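Methyltransferase FkbM (Methylobacillus flagellatus KT, PDB 2PY6) probably acts as a methyltransferase of the FkbM family, built on a Rossmann-like domain. Local coordinates at residues 373-376 against 377-381; 163-166 against 167-171; 187-190 against 191-195; 354-357 against 358-362; 208-211 against 212-216. All blocks are in the same frame, centred on the assembly; numbering follows the deposited sequence.

Contact 1 of 5, residues 373-376 against 377-381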
loop_
_atom_site.group_PDB
_atom_site.type_symbol
_atom_site.label_atom_id
_atom_site.label_comp_id
_atom_site.label_asym_id
_atom_site.label_seq_id
_atom_site.Cartn_x
_atom_site.Cartn_y
_atom_site.Cartn_z
ATOM N N SER A 373 -17.367 -0.758 33.959
ATOM C CA SER A 373 -17.878 0.547 34.382
ATOM C C SER A 373 -17.494 0.874 35.844
ATOM O O SER A 373 -17.421 2.029 36.248
ATOM C CB SER A 373 -19.412 0.609 34.215
ATOM O OG SER A 373 -20.092 -0.171 35.176
ATOM N N THR A 374 -17.259 -0.184 36.602
ATOM C CA THR A 374 -16.940 -0.163 38.036
ATOM C C THR A 374 -15.428 -0.155 38.377
ATOM O O THR A 374 -15.040 0.118 39.516
ATOM C CB THR A 374 -17.583 -1.440 38.708
ATOM O OG1 THR A 374 -17.182 -2.617 37.987
ATOM C CG2 THR A 374 -19.128 -1.397 38.696
ATOM N N ASP A 375 -14.577 -0.444 37.400
ATOM C CA ASP A 375 -13.161 -0.563 37.689
ATOM C C ASP A 375 -12.433 0.661 38.274
ATOM O O ASP A 375 -11.601 0.467 39.123
ATOM C CB ASP A 375 -12.406 -1.173 36.506
ATOM C CG ASP A 375 -12.488 -2.708 36.493
ATOM O OD1 ASP A 375 -12.973 -3.361 37.477
ATOM O OD2 ASP A 375 -12.014 -3.266 35.508
ATOM N N LEU A 376 -12.780 1.878 37.885
ATOM C CA LEU A 376 -12.128 3.062 38.430
ATOM C C LEU A 376 -12.298 3.120 39.936
ATOM O O LEU A 376 -11.356 3.448 40.668
ATOM C CB LEU A 376 -12.665 4.334 37.778
ATOM C CG LEU A 376 -12.159 4.650 36.362
ATOM C CD1 LEU A 376 -13.094 5.611 35.670
ATOM C CD2 LEU A 376 -10.728 5.210 36.439
ATOM N N LEU A 377 -13.478 2.739 40.414
ATOM C CA LEU A 377 -13.733 2.745 41.845
ATOM C C LEU A 377 -13.223 1.479 42.502
ATOM O O LEU A 377 -12.504 1.534 43.472
ATOM C CB LEU A 377 -15.239 2.889 42.107
ATOM C CG LEU A 377 -15.834 4.203 41.628
ATOM C CD1 LEU A 377 -17.334 4.116 41.636
ATOM C CD2 LEU A 377 -15.336 5.358 42.469
ATOM N N ASP A 378 -13.565 0.331 41.950
ATOM C CA ASP A 378 -13.208 -0.958 42.564
ATOM C C ASP A 378 -11.724 -1.261 42.701
ATOM O O ASP A 378 -11.289 -1.726 43.724
ATOM C CB ASP A 378 -13.882 -2.082 41.797
ATOM C CG ASP A 378 -15.410 -2.080 41.980
ATOM O OD1 ASP A 378 -15.952 -1.259 42.759
ATOM O OD2 ASP A 378 -16.077 -2.915 41.337
ATOM N N LEU A 379 -10.967 -1.009 41.649
ATOM C CA LEU A 379 -9.548 -1.253 41.659
ATOM C C LEU A 379 -8.839 -0.283 42.594
ATOM O O LEU A 379 -7.995 -0.697 43.359
ATOM C CB LEU A 379 -8.977 -1.159 40.237
ATOM C CG LEU A 379 -9.595 -2.084 39.172
ATOM C CD1 LEU A 379 -9.002 -1.795 37.831
ATOM C CD2 LEU A 379 -9.390 -3.553 39.482
ATOM N N THR A 380 -9.193 1.000 42.539
ATOM C CA THR A 380 -8.594 2.020 43.404
ATOM C C THR A 380 -8.875 1.703 44.877
ATOM O O THR A 380 -7.952 1.727 45.720
ATOM C CB THR A 380 -9.134 3.435 43.067
ATOM O OG1 THR A 380 -8.818 3.778 41.716
ATOM C CG2 THR A 380 -8.507 4.467 43.934
ATOM N N ASN A 381 -10.130 1.378 45.176
ATOM C CA ASN A 381 -10.523 1.069 46.537
ATOM C C ASN A 381 -9.748 -0.124 47.067
ATOM O O ASN A 381 -9.354 -0.141 48.225
ATOM C CB ASN A 381 -12.033 0.784 46.628
ATOM C CG ASN A 381 -12.897 2.056 46.530
ATOM O OD1 ASN A 381 -12.411 3.169 46.711
ATOM N ND2 ASN A 381 -14.200 1.870 46.270
HETATM O O HOH W 1 -15.032 -3.903 38.689
#
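Thr374, Asp375 and Asp378 meet around one shared water. It accepts from Thr374 OG1 at 2.6 Å and donates to Asp378 OD2 at 3.0 Å; it also lies near Asp375 OD1, at a separation too short to be reliable. Thr374 OG1 is placed for this by sitting between its own N and carbonyl carbon (chi1 52°). The charged oxygens Asp375 OD1 and Asp378 OD2 stay 5.0 Å apart, and a water between them probably eases their repulsion.

Direct hydrogen bonds tie the turns together. Asp378 N donates almost straight to Thr374 O, Leu379 N donates to Asp375 O, and the hydroxyl Thr380 OG1 reaches back to Leu376 O at 2.8 Å.

Apolar contact is modest: Leu379 CD1 lies 3.7 Å from Asp375 CB, the two side chains crossing at a slant. An alanine in place of Asp375 would probably strip Leu379 CG and CD1 of their carboxylate cover and cost the water its likely third partner.

Leu376 and Thr380 lean on Leu177 of helix 171-180, and Leu379 on Leu351. This is the opening of helix 375-386, the connection between strands 364-368 and 392-396 in the seven-stranded sheet characteristic of Rossmann-like methyltransferases.

Contact 2 of 5, residues 163-166 against 167-171. With EDO (1,2-ethanediol), chain C; EDO (1,2-ethanediol), chain F.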
loop_
_atom_site.group_PDB
_atom_site.type_symbol
_atom_site.label_atom_id
_atom_site.label_comp_id
_atom_site.label_asym_id
_atom_site.label_seq_id
_atom_site.Cartn_x
_atom_site.Cartn_y
_atom_site.Cartn_z
ATOM N N TRP A 163 -22.676 2.621 29.654
ATOM C CA TRP A 163 -22.388 2.577 31.078
ATOM C C TRP A 163 -23.010 3.731 31.826
ATOM O O TRP A 163 -22.715 3.911 33.005
ATOM C CB TRP A 163 -20.873 2.542 31.314
ATOM C CG TRP A 163 -20.219 1.298 30.767
ATOM C CD1 TRP A 163 -20.854 0.186 30.287
ATOM C CD2 TRP A 163 -18.829 0.982 30.773
ATOM N NE1 TRP A 163 -19.955 -0.753 29.925
ATOM C CE2 TRP A 163 -18.698 -0.304 30.219
ATOM C CE3 TRP A 163 -17.684 1.670 31.140
ATOM C CZ2 TRP A 163 -17.467 -0.913 30.028
ATOM C CZ3 TRP A 163 -16.468 1.056 30.972
ATOM C CH2 TRP A 163 -16.367 -0.219 30.424
ATOM N N GLY A 164 -23.902 4.474 31.154
ATOM C CA GLY A 164 -24.547 5.654 31.727
ATOM C C GLY A 164 -25.198 5.459 33.077
ATOM O O GLY A 164 -24.859 6.165 34.033
ATOM N N ALA A 165 -26.137 4.519 33.135
ATOM C CA ALA A 165 -26.914 4.199 34.348
ATOM C C ALA A 165 -26.056 3.789 35.548
ATOM O O ALA A 165 -26.369 4.141 36.662
ATOM C CB ALA A 165 -27.892 3.104 34.042
ATOM N N ASP A 166 -25.008 3.010 35.289
ATOM C CA ASP A 166 -24.026 2.595 36.311
ATOM C C ASP A 166 -23.368 3.802 36.936
ATOM O O ASP A 166 -23.168 3.854 38.152
ATOM C CB ASP A 166 -22.888 1.765 35.683
ATOM C CG ASP A 166 -23.293 0.329 35.403
ATOM O OD1 ASP A 166 -24.479 0.006 35.644
ATOM O OD2 ASP A 166 -22.428 -0.473 34.950
ATOM N N ILE A 167 -23.010 4.762 36.089
ATOM C CA ILE A 167 -22.372 6.000 36.583
ATOM C C ILE A 167 -23.324 6.812 37.435
ATOM O O ILE A 167 -22.919 7.326 38.484
ATOM C CB ILE A 167 -21.778 6.863 35.440
ATOM C CG1 ILE A 167 -20.627 6.083 34.783
ATOM C CG2 ILE A 167 -21.239 8.168 36.002
ATOM C CD1 ILE A 167 -20.261 6.576 33.454
ATOM N N VAL A 168 -24.583 6.884 37.011
ATOM C CA VAL A 168 -25.613 7.631 37.731
ATOM C C VAL A 168 -25.856 7.049 39.131
ATOM O O VAL A 168 -26.230 7.785 40.030
ATOM C CB VAL A 168 -26.935 7.696 36.906
ATOM C CG1 VAL A 168 -28.106 8.281 37.713
ATOM C CG2 VAL A 168 -26.750 8.477 35.604
ATOM N N ARG A 169 -25.645 5.742 39.307
ATOM C CA ARG A 169 -25.814 5.069 40.611
ATOM C C ARG A 169 -24.668 5.274 41.583
ATOM O O ARG A 169 -24.832 4.996 42.770
ATOM C CB ARG A 169 -25.995 3.543 40.458
ATOM C CG ARG A 169 -27.446 3.081 40.329
ATOM C CD ARG A 169 -27.601 1.508 40.366
ATOM N NE ARG A 169 -27.056 0.874 39.173
ATOM C CZ ARG A 169 -27.628 0.925 37.959
ATOM N NH1 ARG A 169 -28.769 1.604 37.751
ATOM N NH2 ARG A 169 -27.045 0.310 36.933
ATOM N N ASN A 170 -23.527 5.758 41.083
ATOM C CA ASN A 170 -22.320 5.906 41.863
ATOM C C ASN A 170 -21.724 7.311 41.887
ATOM O O ASN A 170 -20.504 7.468 42.054
ATOM C CB ASN A 170 -21.312 4.917 41.308
ATOM C CG ASN A 170 -21.720 3.474 41.544
ATOM O OD1 ASN A 170 -22.052 2.753 40.605
ATOM N ND2 ASN A 170 -21.714 3.056 42.795
ATOM N N ILE A 171 -22.573 8.334 41.782
ATOM C CA ILE A 171 -22.097 9.722 41.766
ATOM C C ILE A 171 -21.195 10.099 42.966
ATOM O O ILE A 171 -20.078 10.532 42.744
ATOM C CB ILE A 171 -23.245 10.786 41.543
ATOM C CG1 ILE A 171 -23.951 10.610 40.182
ATOM C CG2 ILE A 171 -22.725 12.169 41.699
ATOM C CD1 ILE A 171 -23.069 10.557 38.914
HETATM C C1 EDO C . -22.509 5.335 26.905
HETATM O O1 EDO C . -22.479 6.507 26.138
HETATM C C2 EDO C . -21.228 4.529 26.711
HETATM O O2 EDO C . -20.736 4.074 27.982
HETATM C C1 EDO F . -32.723 4.409 38.552
HETATM O O1 EDO F . -33.965 4.033 37.960
HETATM C C2 EDO F . -32.024 3.379 39.446
HETATM O O2 EDO F . -30.865 2.906 38.773
#
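Asp166 and Arg169, three residues apart on one short helix, form a salt bridge in which Asp166 OD1 lies 2.9 Å from Arg169 NH2. As a hydrogen bond it is weak, with an N-H...O angle of only 122°; the carboxylate and guanidinium planes stand 75° apart, and the two groups meet through one atom each. Bending at chi3 (-69°) folds the arginine back over its own turn. Its guanidinium thereby lies flat across Ala165 O, which is 3.6 Å from the plane and beneath its centre. At the edge of the same group, in its plane, NH1 donates to O2 of one ethanediol at 2.7 Å.

Backbone bonds follow the helical i to i+4 pattern, from Ile167 N to Trp163 O, from Val168 N to Gly164 O and, more bent, from Arg169 N to Ala165 O. At the helix start Trp163 N gives a nearly straight 2.9 Å bond to O2 of a second ethanediol.

The branched side chains lie against backbone carbonyls: Ile167 CG1 rests 3.5 Å from Trp163 O, and Val168 CG2 rests 3.4 Å from Gly164 O. Beyond the helix, the Trp163 ring stacks with His197.

The carboxylate of Asp166 thus divides its oxygens, OD1 toward Arg169 and OD2 in a probable hydrogen bond with Ser373 OG. Its charge is probably partly offset by an exposed arginine, while its other oxygen links helix 164-169 to the loop that leads into helix 375-386.

Contact 3 of 5, residues 187-190 against 191-195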
loop_
_atom_site.group_PDB
_atom_site.type_symbol
_atom_site.label_atom_id
_atom_site.label_comp_id
_atom_site.label_asym_id
_atom_site.label_seq_id
_atom_site.Cartn_x
_atom_site.Cartn_y
_atom_site.Cartn_z
ATOM N N VAL A 187 -8.032 14.778 37.411
ATOM C CA VAL A 187 -9.421 15.112 37.725
ATOM C C VAL A 187 -10.139 15.459 36.415
ATOM O O VAL A 187 -11.212 14.942 36.116
ATOM C CB VAL A 187 -9.531 16.269 38.738
ATOM C CG1 VAL A 187 -10.974 16.689 38.904
ATOM C CG2 VAL A 187 -8.935 15.859 40.082
ATOM N N GLN A 188 -9.551 16.310 35.602
ATOM C CA GLN A 188 -10.203 16.631 34.331
ATOM C C GLN A 188 -10.433 15.345 33.502
ATOM O O GLN A 188 -11.503 15.138 32.898
ATOM C CB GLN A 188 -9.399 17.655 33.549
ATOM C CG GLN A 188 -10.242 18.372 32.445
ATOM C CD GLN A 188 -9.371 19.127 31.461
ATOM O OE1 GLN A 188 -8.214 18.737 31.189
ATOM N NE2 GLN A 188 -9.909 20.220 30.922
ATOM N N THR A 189 -9.431 14.477 33.482
ATOM C CA THR A 189 -9.537 13.217 32.756
ATOM C C THR A 189 -10.673 12.373 33.312
ATOM O O THR A 189 -11.489 11.848 32.531
ATOM C CB THR A 189 -8.219 12.467 32.799
ATOM O OG1 THR A 189 -7.210 13.256 32.147
ATOM C CG2 THR A 189 -8.344 11.106 32.139
ATOM N N LEU A 190 -10.744 12.233 34.644
ATOM C CA LEU A 190 -11.821 11.447 35.240
ATOM C C LEU A 190 -13.173 11.933 34.770
ATOM O O LEU A 190 -13.987 11.162 34.286
ATOM C CB LEU A 190 -11.796 11.489 36.774
ATOM C CG LEU A 190 -12.954 10.747 37.478
ATOM C CD1 LEU A 190 -12.886 9.234 37.148
ATOM C CD2 LEU A 190 -12.999 10.964 38.972
ATOM N N TYR A 191 -13.427 13.235 34.957
ATOM C CA TYR A 191 -14.704 13.812 34.574
ATOM C C TYR A 191 -15.007 13.715 33.082
ATOM O O TYR A 191 -16.148 13.459 32.711
ATOM C CB TYR A 191 -14.854 15.230 35.086
ATOM C CG TYR A 191 -15.057 15.324 36.598
ATOM C CD1 TYR A 191 -16.095 14.657 37.232
ATOM C CD2 TYR A 191 -14.244 16.128 37.373
ATOM C CE1 TYR A 191 -16.285 14.751 38.600
ATOM C CE2 TYR A 191 -14.424 16.227 38.734
ATOM C CZ TYR A 191 -15.445 15.554 39.348
ATOM O OH TYR A 191 -15.628 15.671 40.719
ATOM N N ALA A 192 -13.976 13.811 32.240
ATOM C CA ALA A 192 -14.128 13.675 30.780
ATOM C C ALA A 192 -14.596 12.243 30.415
ATOM O O ALA A 192 -15.518 12.047 29.622
ATOM C CB ALA A 192 -12.807 14.046 30.079
ATOM N N VAL A 193 -14.001 11.234 31.043
ATOM C CA VAL A 193 -14.415 9.841 30.778
ATOM C C VAL A 193 -15.858 9.550 31.222
ATOM O O VAL A 193 -16.610 8.892 30.526
ATOM C CB VAL A 193 -13.448 8.865 31.465
ATOM C CG1 VAL A 193 -13.985 7.390 31.428
ATOM C CG2 VAL A 193 -12.066 8.994 30.832
ATOM N N LEU A 194 -16.211 10.017 32.410
ATOM C CA LEU A 194 -17.549 9.843 32.942
ATOM C C LEU A 194 -18.548 10.640 32.111
ATOM O O LEU A 194 -19.653 10.175 31.884
ATOM C CB LEU A 194 -17.599 10.267 34.397
ATOM C CG LEU A 194 -16.643 9.568 35.368
ATOM C CD1 LEU A 194 -16.824 10.180 36.754
ATOM C CD2 LEU A 194 -16.801 8.035 35.436
ATOM N N ASN A 195 -18.171 11.824 31.654
ATOM C CA ASN A 195 -19.046 12.595 30.777
ATOM C C ASN A 195 -19.250 11.883 29.442
ATOM O O ASN A 195 -20.366 11.871 28.946
ATOM C CB ASN A 195 -18.567 14.026 30.596
ATOM C CG ASN A 195 -18.744 14.853 31.856
ATOM O OD1 ASN A 195 -19.459 14.452 32.746
ATOM N ND2 ASN A 195 -18.055 15.969 31.950
#
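Tyr191 N, Ala192 N, Val193 N and Leu194 N donate in turn to the carbonyls of Val187, Gln188, Thr189 and Leu190, four consecutive i to i+4 bonds of 2.9 to 3.1 Å that make this a regular alpha-helical stretch.

Val187 and Tyr191 run alongside each other in the same direction. The methyl Val187 CG1, anti to the backbone N (chi1 173°), comes within 3.5 Å of Tyr191 CE2 and 3.7 Å of Tyr191 CD2, touching one side of the ring obliquely. One turn round the helix, Leu190 and Leu194 cross at a slant, with Leu190 CG 4.0 Å from Leu194 CD1. Leu194 also lies over the carbonyl of its partner, its CG being 3.3 Å from Leu190 O. Ala192 CB sits 3.3 Å from Gln188 O, and its small size lets Val208 of helix 203-208 pack against it; Val208 also touches Gln188 and Thr189.

The polar ends look elsewhere. Thr189 OG1 is bonded to Tyr185 O within the same helix, and Gln188 NE2 to Pro16 O and to Gly220 O of the second subunit. The Tyr191 ring meets that of Phe23, Leu190 touches Leu177 and Ala178, and Leu194 touches Phe174.

Helix 184-199 is a buried helix packed against helices 19-32, 171-180 and 203-208 and, through Thr189 and Leu190 on Leu394, against the edge strand 392-396 of the seven-stranded sheet, its i, i+4 side chains forming a ridge.

Contact 4 of 5, residues 354-357 against 358-362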
loop_
_atom_site.group_PDB
_atom_site.type_symbol
_atom_site.label_atom_id
_atom_site.label_comp_id
_atom_site.label_asym_id
_atom_site.label_seq_id
_atom_site.Cartn_x
_atom_site.Cartn_y
_atom_site.Cartn_z
ATOM N N ALA A 354 -1.438 -10.181 43.870
ATOM C CA ALA A 354 -0.195 -9.416 44.002
ATOM C C ALA A 354 -0.158 -8.609 45.307
ATOM O O ALA A 354 0.705 -7.749 45.477
ATOM C CB ALA A 354 -0.034 -8.472 42.767
ATOM N N ARG A 355 -1.045 -8.909 46.260
ATOM C CA ARG A 355 -1.127 -8.096 47.471
ATOM C C ARG A 355 0.114 -7.985 48.307
ATOM O O ARG A 355 0.292 -6.948 48.922
ATOM C CB ARG A 355 -2.323 -8.454 48.380
ATOM C CG ARG A 355 -2.353 -9.800 48.964
ATOM C CD ARG A 355 -3.757 -10.116 49.495
ATOM N NE ARG A 355 -3.858 -11.487 50.027
ATOM C CZ ARG A 355 -4.376 -12.560 49.413
ATOM N NH1 ARG A 355 -4.910 -12.518 48.186
ATOM N NH2 ARG A 355 -4.382 -13.724 50.068
ATOM N N ARG A 356 0.934 -9.033 48.356
ATOM C CA ARG A 356 2.169 -9.021 49.127
ATOM C C ARG A 356 3.155 -8.084 48.454
ATOM O O ARG A 356 3.803 -7.286 49.099
ATOM C CB ARG A 356 2.763 -10.431 49.247
ATOM C CG ARG A 356 1.966 -11.358 50.177
ATOM C CD ARG A 356 2.147 -12.838 49.854
ATOM N NE ARG A 356 3.533 -13.165 49.557
ATOM C CZ ARG A 356 3.932 -14.174 48.783
ATOM N NH1 ARG A 356 3.066 -15.015 48.214
ATOM N NH2 ARG A 356 5.234 -14.344 48.569
ATOM N N ALA A 357 3.250 -8.168 47.138
ATOM C CA ALA A 357 4.152 -7.293 46.402
ATOM C C ALA A 357 3.735 -5.813 46.566
ATOM O O ALA A 357 4.569 -4.925 46.799
ATOM C CB ALA A 357 4.153 -7.676 44.916
ATOM N N ILE A 358 2.444 -5.562 46.407
ATOM C CA ILE A 358 1.898 -4.207 46.481
ATOM C C ILE A 358 2.022 -3.669 47.899
ATOM O O ILE A 358 2.610 -2.608 48.102
ATOM C CB ILE A 358 0.447 -4.141 45.907
ATOM C CG1 ILE A 358 0.460 -4.399 44.387
ATOM C CG2 ILE A 358 -0.206 -2.761 46.172
ATOM C CD1 ILE A 358 -0.932 -4.760 43.791
ATOM N N SER A 359 1.514 -4.406 48.881
ATOM C CA SER A 359 1.528 -3.951 50.280
ATOM C C SER A 359 2.918 -3.846 50.878
ATOM O O SER A 359 3.209 -2.910 51.581
ATOM C CB SER A 359 0.687 -4.876 51.183
ATOM O OG SER A 359 1.264 -6.156 51.275
ATOM N N GLU A 360 3.783 -4.811 50.593
ATOM C CA GLU A 360 5.117 -4.807 51.175
ATOM C C GLU A 360 6.128 -3.882 50.515
ATOM O O GLU A 360 6.940 -3.298 51.212
ATOM C CB GLU A 360 5.676 -6.222 51.203
ATOM C CG GLU A 360 4.881 -7.156 52.092
ATOM C CD GLU A 360 5.393 -8.606 52.036
ATOM O OE1 GLU A 360 6.505 -8.855 51.501
ATOM O OE2 GLU A 360 4.662 -9.494 52.517
ATOM N N HIS A 361 6.056 -3.725 49.192
ATOM C CA HIS A 361 7.054 -2.941 48.441
ATOM C C HIS A 361 6.637 -1.663 47.704
ATOM O O HIS A 361 7.503 -0.959 47.169
ATOM C CB HIS A 361 7.729 -3.876 47.464
ATOM C CG HIS A 361 8.361 -5.043 48.139
ATOM N ND1 HIS A 361 9.461 -4.904 48.952
ATOM C CD2 HIS A 361 8.029 -6.359 48.163
ATOM C CE1 HIS A 361 9.784 -6.090 49.445
ATOM N NE2 HIS A 361 8.925 -6.984 48.989
ATOM N N LYS A 362 5.337 -1.392 47.653
ATOM C CA LYS A 362 4.809 -0.212 47.028
ATOM C C LYS A 362 5.428 0.037 45.665
ATOM O O LYS A 362 6.024 1.089 45.422
ATOM C CB LYS A 362 5.017 1.006 47.915
ATOM C CG LYS A 362 4.161 2.211 47.528
ATOM C CD LYS A 362 4.617 3.468 48.230
ATOM C CE LYS A 362 3.974 4.690 47.669
ATOM N NZ LYS A 362 4.667 5.865 48.201
#
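Glu360 lies along Arg356, one turn earlier in helix 355-361, and its side chain can be followed outward over that residue. CB sits 3.0 Å from Arg356 O, and on another side it covers one face of the His361 ring near the rim. CG, anti to the carbonyl carbon of Glu360 (chi1 -64°), keeps close to the same oxygen, 3.2 Å from Arg356 O. CD is 3.6 Å from Arg356 O, and the extended chain then carries the carboxylate alongside the arginine, where OE2 lies 3.9 Å from Arg356 CB and OE1 is about equally far from Arg356 O. The opposite charges do not meet: Arg356 NE remains 4.8 Å from Glu360 OE2, so any attraction is probably weak and not a salt bridge.

Ser359 has a tighter partner. Its OG donates to Arg355 O at 2.7 Å and its own N donates to the same oxygen at 2.8 Å, the two donors arriving from opposite faces of the carbonyl plane. An OG lying between N and carbonyl carbon (chi1 66°) makes this return possible. With an alanine here, Arg355 O would probably lose its hydroxyl donor, leaving the amide of the same residue as its partner within the turn.

On the inner side, Ala354 CB meets Ile358 CD1 at 4.0 Å, and Ile358 goes on to touch Ile386 and Tyr390.

Both ends are held by polar groups from elsewhere in the chain: the carboxylate of Asp329 receives Arg356 N and Ala357 N, and Arg387 NH1 donates to Ser359 O. A negative group at the amino end and a positive one near the carboxyl end are likely to suit the dipole of this short surface helix.

Contact 5 of 5, residues 208-211 against 212-216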
loop_
_atom_site.group_PDB
_atom_site.type_symbol
_atom_site.label_atom_id
_atom_site.label_comp_id
_atom_site.label_asym_id
_atom_site.label_seq_id
_atom_site.Cartn_x
_atom_site.Cartn_y
_atom_site.Cartn_z
ATOM N N VAL A 208 -8.965 15.479 26.596
ATOM C CA VAL A 208 -7.943 15.044 27.552
ATOM C C VAL A 208 -6.955 13.958 27.063
ATOM O O VAL A 208 -5.934 13.745 27.682
ATOM C CB VAL A 208 -8.618 14.511 28.854
ATOM C CG1 VAL A 208 -9.457 15.602 29.510
ATOM C CG2 VAL A 208 -9.480 13.238 28.589
ATOM N N GLU A 209 -7.291 13.267 25.986
ATOM C CA GLU A 209 -6.509 12.147 25.511
ATOM C C GLU A 209 -5.024 12.450 25.242
ATOM O O GLU A 209 -4.649 13.535 24.834
ATOM C CB GLU A 209 -7.118 11.568 24.230
ATOM C CG GLU A 209 -6.749 12.334 22.950
ATOM C CD GLU A 209 -7.369 11.764 21.678
ATOM O OE1 GLU A 209 -8.514 12.062 21.431
ATOM O OE2 GLU A 209 -6.692 11.056 20.907
ATOM N N ARG A 210 -4.211 11.424 25.446
ATOM C CA ARG A 210 -2.796 11.448 25.157
ATOM C C ARG A 210 -2.580 10.357 24.135
ATOM O O ARG A 210 -3.477 9.528 23.934
ATOM C CB ARG A 210 -2.017 11.251 26.452
ATOM C CG ARG A 210 -2.393 12.371 27.460
ATOM C CD ARG A 210 -1.289 12.929 28.296
ATOM N NE ARG A 210 -0.052 13.015 27.530
ATOM C CZ ARG A 210 1.061 12.366 27.810
ATOM N NH1 ARG A 210 1.222 11.706 28.962
ATOM N NH2 ARG A 210 2.081 12.454 26.979
ATOM N N PRO A 211 -1.451 10.391 23.405
ATOM C CA PRO A 211 -1.226 9.330 22.433
ATOM C C PRO A 211 -1.073 7.928 23.042
ATOM O O PRO A 211 -0.652 7.766 24.216
ATOM C CB PRO A 211 0.107 9.732 21.777
ATOM C CG PRO A 211 0.248 11.176 22.036
ATOM C CD PRO A 211 -0.355 11.365 23.397
ATOM N N TYR A 212 -1.450 6.933 22.253
ATOM C CA TYR A 212 -1.273 5.508 22.587
ATOM C C TYR A 212 0.183 5.215 22.944
ATOM O O TYR A 212 0.459 4.520 23.940
ATOM C CB TYR A 212 -1.822 4.634 21.435
ATOM C CG TYR A 212 -1.655 3.153 21.657
ATOM C CD1 TYR A 212 -2.435 2.475 22.584
ATOM C CD2 TYR A 212 -0.705 2.438 20.942
ATOM C CE1 TYR A 212 -2.268 1.093 22.800
ATOM C CE2 TYR A 212 -0.524 1.063 21.146
ATOM C CZ TYR A 212 -1.317 0.405 22.076
ATOM O OH TYR A 212 -1.153 -0.944 22.262
ATOM N N SER A 213 1.103 5.816 22.199
ATOM C CA SER A 213 2.568 5.683 22.430
ATOM C C SER A 213 3.093 6.111 23.803
ATOM O O SER A 213 4.222 5.801 24.172
ATOM C CB SER A 213 3.343 6.478 21.378
ATOM O OG SER A 213 3.153 7.881 21.527
ATOM N N THR A 214 2.286 6.828 24.570
ATOM C CA THR A 214 2.677 7.293 25.880
ATOM C C THR A 214 2.086 6.464 27.013
ATOM O O THR A 214 2.332 6.754 28.182
ATOM C CB THR A 214 2.259 8.802 26.037
ATOM O OG1 THR A 214 0.834 8.935 26.053
ATOM C CG2 THR A 214 2.813 9.595 24.911
ATOM N N LEU A 215 1.318 5.422 26.669
ATOM C CA LEU A 215 0.700 4.580 27.680
ATOM C C LEU A 215 1.775 3.927 28.544
ATOM O O LEU A 215 2.710 3.399 28.004
ATOM C CB LEU A 215 -0.156 3.503 26.984
ATOM C CG LEU A 215 -1.000 2.502 27.778
ATOM C CD1 LEU A 215 -2.103 3.126 28.619
ATOM C CD2 LEU A 215 -1.598 1.567 26.758
ATOM N N TYR A 216 1.612 4.030 29.862
ATOM C CA TYR A 216 2.429 3.438 30.938
ATOM C C TYR A 216 3.757 4.089 31.218
ATOM O O TYR A 216 4.083 4.289 32.375
ATOM C CB TYR A 216 2.710 1.925 30.741
ATOM C CG TYR A 216 1.518 1.089 30.357
ATOM C CD1 TYR A 216 0.351 1.084 31.128
ATOM C CD2 TYR A 216 1.578 0.243 29.264
ATOM C CE1 TYR A 216 -0.738 0.279 30.777
ATOM C CE2 TYR A 216 0.478 -0.539 28.895
ATOM C CZ TYR A 216 -0.663 -0.524 29.643
ATOM O OH TYR A 216 -1.741 -1.310 29.242
#
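Thr214 grips Pro211 O twice, with its hydroxyl and with its amide. Thr214 OG1 donates to Pro211 O at 2.6 Å, close to the carbonyl plane, whereas Thr214 N reaches the same oxygen at 3.1 Å from well above that plane, though with a fairly straight N-H (160°). The hydroxyl can turn back this way because OG1 stands between the backbone N and the carbonyl carbon (chi1 67°), which in turn puts the methyl CG2 over the proline, 3.9 Å from Pro211 CD. Ser213 OG adds a lighter touch, 3.6 Å from Pro211 CB.

Arg210 crosses Thr214 at about a right angle. Thr214 OG1 lies over one face of its guanidinium, 3.7 Å above the plane and toward the rim, while Arg210 NH2 approaches Thr214 CG2 at 3.6 Å. Bends at chi2 and chi3 bring the group there.

Farther out, Arg210 NH1 bonds to Arg218 O, and NE and NH2 bond to Glu209 O and His206 O of the second subunit. As Glu209 O likewise receives Arg210 NE of that subunit, the pairing is reciprocal. His397 ND1 is hydrogen-bonded to Thr214 OG1 and weakly to Pro211 O.

The i to i+3 bonding of the 3-10 turn 212-214 thus fixes the threonine that lies against Arg210. All three nitrogens of that arginine have carbonyl partners: NE and NH2 join the loop to the second subunit, while NH1 holds Arg218 O of its own chain.

Overall arrangement
Along the chain the order is contact 2, contact 3, contact 5, contact 4, contact 1. Contacts 1, 2 and 3 form a cluster with centres about 13 to 14 Å apart: contact 2 touches contact 1 through Trp163 and Asp166 with Ser373 and through Asn170 with Leu377, and helix 184-199 reaches helix 375-386 through Leu190 and Leu376. Contact 5, its centre about 15 Å from that of contact 3, follows helix 203-208, lies against the second subunit and leads toward strand 229-233. Contact 4 stands apart, its centre about 18 Å from that of contact 1; helices 355-361 and 375-386 respectively precede and follow strand 364-368. The helical cluster is joined to both the Rossmann-like sheet and the subunit interface.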